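Local atomic coordinates of ORF 37 (Human herpesvirus 8 type M, PDB entry 3FHD), a protein that cleaves double- and single-stranded DNA as an exonuclease and endonuclease, processing branched viral DNA intermediates so that unit-length linear genomes can be packaged. Residues A[274-279]-A[431-436]. Residues are numbered along the deposited sequence; the frame is centred on the assembly and turned at random.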
loop_
_atom_site.group_PDB
_atom_site.type_symbol
_atom_site.label_atom_id
_atom_site.label_comp_id
_atom_site.label_asym_id
_atom_site.label_seq_id
_atom_site.Cartn_x
_atom_site.Cartn_y
_atom_site.Cartn_z
ATOM N N THR A 274 16.151 -14.025 9.788
ATOM C CA THR A 274 15.710 -14.500 11.100
ATOM C C THR A 274 16.711 -15.553 11.627
ATOM O O THR A 274 17.076 -16.490 10.915
ATOM C CB THR A 274 14.260 -15.039 11.034
ATOM O OG1 THR A 274 13.385 -13.998 10.582
ATOM C CG2 THR A 274 13.762 -15.537 12.422
ATOM N N PHE A 275 17.206 -15.344 12.839
ATOM C CA PHE A 275 18.173 -16.269 13.473
ATOM C C PHE A 275 17.728 -16.673 14.871
ATOM O O PHE A 275 16.847 -16.049 15.465
ATOM C CB PHE A 275 19.581 -15.654 13.549
ATOM C CG PHE A 275 19.665 -14.420 14.415
ATOM C CD1 PHE A 275 19.996 -14.517 15.764
ATOM C CD2 PHE A 275 19.438 -13.158 13.871
ATOM C CE1 PHE A 275 20.060 -13.377 16.575
ATOM C CE2 PHE A 275 19.519 -12.012 14.667
ATOM C CZ PHE A 275 19.819 -12.129 16.020
ATOM N N ALA A 276 18.345 -17.738 15.388
ATOM C CA ALA A 276 18.197 -18.075 16.794
ATOM C C ALA A 276 19.554 -17.911 17.452
ATOM O O ALA A 276 20.614 -18.027 16.793
ATOM C CB ALA A 276 17.676 -19.494 16.984
ATOM N N LYS A 277 19.529 -17.605 18.742
ATOM C CA LYS A 277 20.773 -17.442 19.492
ATOM C C LYS A 277 21.392 -18.818 19.802
ATOM O O LYS A 277 21.642 -19.149 20.957
ATOM C CB LYS A 277 20.545 -16.541 20.722
ATOM C CG LYS A 277 20.015 -15.144 20.301
ATOM C CD LYS A 277 19.476 -14.297 21.448
ATOM C CE LYS A 277 20.597 -13.877 22.388
ATOM N NZ LYS A 277 20.103 -12.857 23.361
ATOM N N MET A 278 21.647 -19.610 18.748
ATOM C CA MET A 278 22.261 -20.961 18.872
ATOM C C MET A 278 23.752 -20.925 18.572
ATOM O O MET A 278 24.236 -20.110 17.774
ATOM C CB MET A 278 21.673 -21.987 17.875
ATOM C CG MET A 278 20.164 -21.998 17.660
ATOM S SD MET A 278 19.201 -22.998 18.812
ATOM C CE MET A 278 19.654 -24.659 18.291
ATOM N N GLU A 279 24.447 -21.901 19.158
ATOM C CA GLU A 279 25.861 -22.151 18.992
ATOM C C GLU A 279 26.345 -22.102 17.536
ATOM O O GLU A 279 27.366 -21.455 17.228
ATOM C CB GLU A 279 26.143 -23.536 19.589
ATOM C CG GLU A 279 27.538 -23.837 19.968
ATOM C CD GLU A 279 27.571 -24.903 21.055
ATOM O OE1 GLU A 279 27.384 -24.526 22.230
ATOM O OE2 GLU A 279 27.762 -26.093 20.728
ATOM N N PHE A 431 14.472 -9.686 12.555
ATOM C CA PHE A 431 13.918 -10.411 13.705
ATOM C C PHE A 431 14.785 -11.595 14.134
ATOM O O PHE A 431 15.651 -12.056 13.376
ATOM C CB PHE A 431 12.480 -10.901 13.420
ATOM C CG PHE A 431 11.475 -9.797 13.232
ATOM C CD1 PHE A 431 10.723 -9.321 14.306
ATOM C CD2 PHE A 431 11.269 -9.237 11.975
ATOM C CE1 PHE A 431 9.778 -8.297 14.134
ATOM C CE2 PHE A 431 10.328 -8.198 11.804
ATOM C CZ PHE A 431 9.597 -7.728 12.905
ATOM N N ARG A 432 14.532 -12.062 15.358
ATOM C CA ARG A 432 15.098 -13.300 15.874
ATOM C C ARG A 432 14.053 -14.194 16.563
ATOM O O ARG A 432 13.026 -13.717 17.075
ATOM C CB ARG A 432 16.308 -13.033 16.788
ATOM C CG ARG A 432 15.972 -12.497 18.187
ATOM C CD ARG A 432 17.230 -12.476 19.067
ATOM N NE ARG A 432 16.979 -11.939 20.419
ATOM C CZ ARG A 432 16.389 -12.607 21.408
ATOM N NH1 ARG A 432 15.941 -13.848 21.225
ATOM N NH2 ARG A 432 16.246 -12.033 22.608
ATOM N N LYS A 433 14.310 -15.501 16.536
ATOM C CA LYS A 433 13.503 -16.447 17.283
ATOM C C LYS A 433 13.605 -16.196 18.792
ATOM O O LYS A 433 14.658 -15.785 19.313
ATOM C CB LYS A 433 13.921 -17.889 16.966
ATOM C CG LYS A 433 13.654 -18.364 15.516
ATOM C CD LYS A 433 12.160 -18.195 15.112
ATOM C CE LYS A 433 11.836 -18.940 13.798
ATOM N NZ LYS A 433 10.413 -18.713 13.351
ATOM N N ARG A 434 12.498 -16.447 19.485
ATOM C CA ARG A 434 12.496 -16.515 20.946
ATOM C C ARG A 434 13.192 -17.775 21.423
ATOM O O ARG A 434 13.066 -18.837 20.810
ATOM C CB ARG A 434 11.077 -16.492 21.490
ATOM C CG ARG A 434 10.410 -15.197 21.313
ATOM C CD ARG A 434 9.001 -15.319 21.853
ATOM N NE ARG A 434 8.186 -14.175 21.468
ATOM C CZ ARG A 434 7.822 -13.218 22.316
ATOM N NH1 ARG A 434 8.208 -13.294 23.598
ATOM N NH2 ARG A 434 7.074 -12.203 21.892
ATOM N N GLY A 435 13.956 -17.646 22.501
ATOM C CA GLY A 435 14.704 -18.765 23.039
ATOM C C GLY A 435 14.181 -19.117 24.405
ATOM O O GLY A 435 13.302 -18.427 24.950
ATOM N N TYR A 436 14.747 -20.176 24.971
ATOM C CA TYR A 436 14.314 -20.676 26.262
ATOM C C TYR A 436 14.516 -19.688 27.403
ATOM O O TYR A 436 13.745 -19.683 28.346
ATOM C CB TYR A 436 14.969 -22.023 26.561
ATOM C CG TYR A 436 14.416 -23.126 25.682
ATOM C CD1 TYR A 436 13.368 -23.940 26.135
ATOM C CD2 TYR A 436 14.915 -23.332 24.389
ATOM C CE1 TYR A 436 12.849 -24.945 25.325
ATOM C CE2 TYR A 436 14.399 -24.328 23.571
ATOM C CZ TYR A 436 13.364 -25.132 24.058
ATOM O OH TYR A 436 12.843 -26.122 23.260
HETATM O O HOH W 1 14.513 -11.161 10.215
HETATM O O HOH W 2 17.110 -17.299 20.032
#
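The Phe275 ring carries Arg432 on one face: Arg432 CB lies 3.8 Å from the ring centroid, a CH-pi contact 15° off the ring normal, and Arg432 CD follows near Phe275 CE1. Phe431 O approaches this ring obliquely, and Tyr287 of helix 282-292 also meets it. The guanidinium of Arg432 is in turn covered on one face by Lys277, whose CD stands 3.5 Å from Arg432 CZ, displaced toward the rim. These contacts lie at the C-terminal ends of the neighbouring parallel strands 262-269 and 423-432 in the central mixed sheet of the PD-(D/E)XK nuclease fold. Phe275 and Arg432 both place CG between backbone N and carbonyl carbon (chi1 64° and 75°), which brings the two side chains over each other. Lys277 NZ and Arg432 NH2 take one oxygen each of Asp369 in salt bridges, so its carboxylate draws the two cations together; Arg432 NH1 pairs with Asp438. On the backbone, Lys433 N donates to Phe275 O over 2.8 Å, and the CA of Thr274 points its hydrogen at Phe431 O. The Phe431 side chain packs on helix 203-217, the helix of Glu206, which binds magnesium in another structure of this protein, though not in this model. Two waters bridge the segments: one accepts from Phe431 N and is hydrogen-bonded to Thr274 OG1, while the other accepts from Lys277 N at 2.8 Å and donates to Lys433 O at 3.0 Å.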